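Local coordinates for protein RNA-directed RNA polymerase (Infectious pancreatic necrosis virus, PDB 3ZED) that probably copies and transcribes the viral RNA genome by template-directed addition of ribonucleotides, and probably occurs both free and covalently attached to the genomic RNA, at residues 576-580 with 581-585; 370-373 with 374-378. All blocks are in the same frame, centred on the assembly; numbering follows the deposited sequence. Where two conformers were deposited one is given.

Contact 1. Residues 576-580 with 581-585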
loop_
_atom_site.group_PDB
_atom_site.type_symbol
_atom_site.label_atom_id
_atom_site.label_comp_id
_atom_site.label_asym_id
_atom_site.label_seq_id
_atom_site.Cartn_x
_atom_site.Cartn_y
_atom_site.Cartn_z
ATOM N N PRO B 576 15.172 -17.014 2.148
ATOM C CA PRO B 576 15.108 -15.950 1.149
ATOM C C PRO B 576 16.424 -15.195 0.978
ATOM O O PRO B 576 17.194 -15.006 1.923
ATOM C CB PRO B 576 14.043 -15.014 1.709
ATOM C CG PRO B 576 14.170 -15.154 3.199
ATOM C CD PRO B 576 14.621 -16.569 3.450
ATOM N N VAL B 577 16.637 -14.722 -0.239
ATOM C CA VAL B 577 17.695 -13.797 -0.601
ATOM C C VAL B 577 17.027 -12.735 -1.480
ATOM O O VAL B 577 16.197 -13.060 -2.372
ATOM C CB VAL B 577 18.986 -14.391 -1.244
ATOM C CG1 VAL B 577 19.713 -15.317 -0.284
ATOM C CG2 VAL B 577 18.729 -15.061 -2.601
ATOM N N LEU B 578 17.362 -11.473 -1.219
ATOM C CA LEU B 578 16.787 -10.384 -2.001
ATOM C C LEU B 578 17.092 -10.598 -3.468
ATOM O O LEU B 578 18.237 -10.948 -3.778
ATOM C CB LEU B 578 17.356 -9.028 -1.523
ATOM C CG LEU B 578 16.688 -7.798 -2.130
ATOM C CD1 LEU B 578 15.202 -7.694 -1.697
ATOM C CD2 LEU B 578 17.424 -6.561 -1.728
ATOM N N GLU B 579 16.082 -10.425 -4.359
ATOM C CA GLU B 579 16.263 -10.551 -5.806
ATOM C C GLU B 579 17.506 -9.761 -6.218
ATOM O O GLU B 579 17.670 -8.627 -5.765
ATOM C CB GLU B 579 15.015 -10.051 -6.554
ATOM C CG GLU B 579 14.741 -10.810 -7.846
ATOM C CD GLU B 579 14.290 -12.250 -7.690
ATOM O OE1 GLU B 579 13.825 -12.618 -6.589
ATOM O OE2 GLU B 579 14.441 -13.029 -8.655
ATOM N N ASN B 580 18.407 -10.380 -6.998
ATOM C CA ASN B 580 19.699 -9.812 -7.413
ATOM C C ASN B 580 19.657 -8.335 -7.882
ATOM O O ASN B 580 20.454 -7.533 -7.385
ATOM C CB ASN B 580 20.381 -10.664 -8.480
ATOM C CG ASN B 580 21.767 -10.144 -8.842
ATOM O OD1 ASN B 580 22.654 -10.022 -8.003
ATOM N ND2 ASN B 580 21.939 -9.693 -10.065
ATOM N N GLU B 581 18.755 -7.982 -8.803
ATOM C CA GLU B 581 18.650 -6.614 -9.346
ATOM C C GLU B 581 18.364 -5.581 -8.240
ATOM O O GLU B 581 18.955 -4.507 -8.244
ATOM C CB GLU B 581 17.563 -6.556 -10.426
ATOM C CG GLU B 581 17.753 -5.445 -11.447
ATOM C CD GLU B 581 16.745 -5.485 -12.587
ATOM O OE1 GLU B 581 15.572 -5.101 -12.365
ATOM O OE2 GLU B 581 17.125 -5.922 -13.699
ATOM N N ARG B 582 17.486 -5.917 -7.299
ATOM C CA ARG B 582 17.164 -5.069 -6.143
ATOM C C ARG B 582 18.372 -4.941 -5.202
ATOM O O ARG B 582 18.657 -3.849 -4.718
ATOM C CB ARG B 582 15.976 -5.656 -5.358
ATOM C CG ARG B 582 14.690 -5.644 -6.141
ATOM C CD ARG B 582 13.554 -6.052 -5.232
ATOM N NE ARG B 582 12.346 -6.275 -6.019
ATOM C CZ ARG B 582 11.134 -5.864 -5.669
ATOM N NH1 ARG B 582 10.951 -5.210 -4.524
ATOM N NH2 ARG B 582 10.090 -6.118 -6.449
ATOM N N LEU B 583 19.079 -6.061 -4.958
ATOM C CA LEU B 583 20.269 -6.096 -4.111
ATOM C C LEU B 583 21.353 -5.170 -4.670
ATOM O O LEU B 583 21.869 -4.330 -3.937
ATOM C CB LEU B 583 20.798 -7.546 -4.001
ATOM C CG LEU B 583 21.969 -7.816 -3.044
ATOM C CD1 LEU B 583 21.527 -7.702 -1.569
ATOM C CD2 LEU B 583 22.539 -9.207 -3.288
ATOM N N ILE B 584 21.653 -5.288 -5.964
ATOM C CA ILE B 584 22.661 -4.477 -6.662
ATOM C C ILE B 584 22.259 -2.989 -6.660
ATOM O O ILE B 584 23.091 -2.161 -6.301
ATOM C CB ILE B 584 22.916 -5.023 -8.086
ATOM C CG1 ILE B 584 23.488 -6.467 -8.061
ATOM C CG2 ILE B 584 23.777 -4.090 -8.962
ATOM C CD1 ILE B 584 24.937 -6.702 -7.479
ATOM N N ALA B 585 21.001 -2.659 -6.995
ATOM C CA ALA B 585 20.542 -1.262 -7.014
ATOM C C ALA B 585 20.710 -0.609 -5.637
ATOM O O ALA B 585 21.192 0.518 -5.546
ATOM C CB ALA B 585 19.083 -1.184 -7.462
#

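Contact 2. Residues 370-373 with 374-378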
loop_
_atom_site.group_PDB
_atom_site.type_symbol
_atom_site.label_atom_id
_atom_site.label_comp_id
_atom_site.label_asym_id
_atom_site.label_seq_id
_atom_site.Cartn_x
_atom_site.Cartn_y
_atom_site.Cartn_z
ATOM N N THR B 370 7.465 -25.416 0.074
ATOM C CA THR B 370 6.740 -26.656 0.382
ATOM C C THR B 370 5.418 -26.668 -0.414
ATOM O O THR B 370 5.106 -27.664 -1.051
ATOM C CB THR B 370 6.518 -26.795 1.909
ATOM O OG1 THR B 370 7.793 -26.890 2.539
ATOM C CG2 THR B 370 5.699 -28.031 2.284
ATOM N N ILE B 371 4.676 -25.545 -0.407
ATOM C CA ILE B 371 3.407 -25.407 -1.134
ATOM C C ILE B 371 3.671 -25.593 -2.644
ATOM O O ILE B 371 2.951 -26.366 -3.278
ATOM C CB ILE B 371 2.677 -24.071 -0.795
ATOM C CG1 ILE B 371 2.106 -24.115 0.652
ATOM C CG2 ILE B 371 1.545 -23.782 -1.795
ATOM C CD1 ILE B 371 2.027 -22.744 1.334
ATOM N N ILE B 372 4.734 -24.958 -3.187
ATOM C CA ILE B 372 5.116 -25.062 -4.603
ATOM C C ILE B 372 5.489 -26.514 -4.966
ATOM O O ILE B 372 4.984 -27.040 -5.962
ATOM C CB ILE B 372 6.249 -24.056 -4.969
ATOM C CG1 ILE B 372 5.699 -22.598 -5.006
ATOM C CG2 ILE B 372 6.961 -24.434 -6.300
ATOM C CD1 ILE B 372 6.805 -21.481 -5.105
ATOM N N ARG B 373 6.348 -27.155 -4.154
ATOM C CA ARG B 373 6.819 -28.528 -4.392
ATOM C C ARG B 373 5.664 -29.533 -4.362
ATOM O O ARG B 373 5.603 -30.392 -5.243
ATOM C CB ARG B 373 7.929 -28.927 -3.404
ATOM C CG ARG B 373 9.291 -28.286 -3.759
ATOM C CD ARG B 373 10.380 -28.665 -2.770
ATOM N NE ARG B 373 10.341 -27.814 -1.577
ATOM C CZ ARG B 373 11.093 -27.979 -0.486
ATOM N NH1 ARG B 373 11.960 -28.988 -0.411
ATOM N NH2 ARG B 373 10.980 -27.140 0.539
ATOM N N ASP B 374 4.727 -29.398 -3.399
ATOM C CA ASP B 374 3.558 -30.271 -3.305
ATOM C C ASP B 374 2.666 -30.104 -4.544
ATOM O O ASP B 374 2.179 -31.103 -5.074
ATOM C CB ASP B 374 2.760 -30.025 -1.994
ATOM C CG ASP B 374 3.471 -30.434 -0.700
ATOM O OD1 ASP B 374 4.647 -30.898 -0.776
ATOM O OD2 ASP B 374 2.869 -30.272 0.388
ATOM N N SER B 375 2.511 -28.864 -5.039
ATOM C CA SER B 375 1.729 -28.583 -6.235
ATOM C C SER B 375 2.316 -29.301 -7.442
ATOM O O SER B 375 1.578 -29.981 -8.164
ATOM C CB SER B 375 1.645 -27.082 -6.497
ATOM O OG SER B 375 0.691 -26.496 -5.628
ATOM N N LEU B 376 3.645 -29.175 -7.639
ATOM C CA LEU B 376 4.368 -29.801 -8.749
ATOM C C LEU B 376 4.279 -31.340 -8.689
ATOM O O LEU B 376 4.082 -31.962 -9.737
ATOM C CB LEU B 376 5.834 -29.350 -8.788
ATOM C CG LEU B 376 6.075 -27.872 -9.171
ATOM C CD1 LEU B 376 7.471 -27.456 -8.792
ATOM C CD2 LEU B 376 5.798 -27.595 -10.686
ATOM N N ASP B 377 4.385 -31.942 -7.467
ATOM C CA ASP B 377 4.292 -33.395 -7.281
ATOM C C ASP B 377 2.887 -33.911 -7.576
ATOM O O ASP B 377 2.748 -35.030 -8.072
ATOM C CB ASP B 377 4.700 -33.811 -5.845
ATOM C CG ASP B 377 6.125 -33.471 -5.421
ATOM O OD1 ASP B 377 6.915 -32.996 -6.285
ATOM O OD2 ASP B 377 6.443 -33.644 -4.217
ATOM N N ASN B 378 1.852 -33.115 -7.244
ATOM C CA ASN B 378 0.451 -33.491 -7.429
ATOM C C ASN B 378 -0.120 -32.959 -8.766
ATOM O O ASN B 378 -1.305 -33.149 -9.046
ATOM C CB ASN B 378 -0.373 -32.997 -6.245
ATOM C CG ASN B 378 -0.060 -33.724 -4.958
ATOM O OD1 ASN B 378 -0.152 -34.955 -4.872
ATOM N ND2 ASN B 378 0.295 -32.977 -3.921
#

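Contact 1. Residues 576-580 with 581-585
The carbonyl oxygen of Asn580 accepts the amide of Ile584, with N and O 2.9 Å apart. One residue back, the carbonyl of Glu579 receives the amide of Leu583, its O lying 3.0 Å from Leu583 N. These two i to i+4 bonds open helix 580-588 directly behind strand 573-578, and Glu579 stands at the N-cap position. Its carboxylate does not turn back to the helix: in the conformer given, OE1 is hydrogen-bonded to the hydroxyl of Ser564 and OE2 forms a salt bridge with Arg519, both partners lying outside the turn.

Leu578, the last residue of the strand, packs against the first turn. Its CG sits 3.9 Å from Arg582 CB, the two side chains meeting at about a right angle, while CD2 reaches over the backbone of Leu583, 3.7 Å from its CA. Arg582 meets Leu578 most closely through CB; its chain then runs extended from CG to NE, which makes a weak, long ion pair with Asp559. On another side of the turn, Asn580 has CG anti to the backbone N (chi1 -176°), which carries the amide to Ile584, where OD1 lies 3.7 Å from CG1. The two side chains cross obliquely there, and Asn580 ND2 has a weak bond to Gln149.

Leu578 and Leu583 also share Val619 of helix 604-621 as a neighbour, whereas Ile584 packs on helix 143-156. The whole is a tight strand-to-helix junction with Glu579 at the N-cap position, by which the last strand of a three-stranded antiparallel sheet passes into a helix within the family's thumb range.

Contact 2. Residues 370-373 with 374-378
Four successive i to i+4 bonds join 370-373 to 374-378 in regular alpha-helical geometry, from Asp374 N to Thr370 O (2.9 Å) through to Asp377 N on Arg373 O (3.0 Å). Thr370 and Asp374 run alongside each other in the same direction, with Thr370 CG2 4.1 Å from Asp374 OD2; a chi1 of -63° sets Thr370 OG1 beside the backbone N, where it bonds the carbonyl of Asp366 one turn earlier, and puts the methyl anti to that N. Both side chains also touch Pro692.

Ile372 and Leu376 make an apolar i to i+4 pair on another face, CG2 against CD1 at 4.0 Å. This is the amphipathic pattern of a helix laid on a sheet: the pair packs on Leu393 of strand 389-394, while Ile528 of helix 524-533 touches both residues as well. Ser375, buried beside Leu382, folds its hydroxyl back onto its own helix, where OG makes a weak bond of 3.3 Å to Ile371 O, a carbonyl that also takes the Ser375 amide.

At the C-terminal end, the carbonyl of Asp374 receives the backbone amide of Asn378 at 3.0 Å and, weakly, its side-chain ND2. Nearby, the carbonyl of Leu376 accepts a hydrogen bond from Arg525.

Contact 2 comes first along the chain, on helix 364-377 in the range of the palm family, and contact 1 follows some two hundred residues later in that of the thumb family. They lie in series, neither nesting nor crossing, and each is formed within one continuous stretch, so neither closes a long loop. Residues 370-377 form the last turns of helix 364-377, which packs against the four-stranded antiparallel sheet that begins with strand 382-386; residues 576-585 carry the chain from a three-stranded sheet into helix 580-588. Their centres are 25 Å apart and their nearest atoms about 11 Å, without touching.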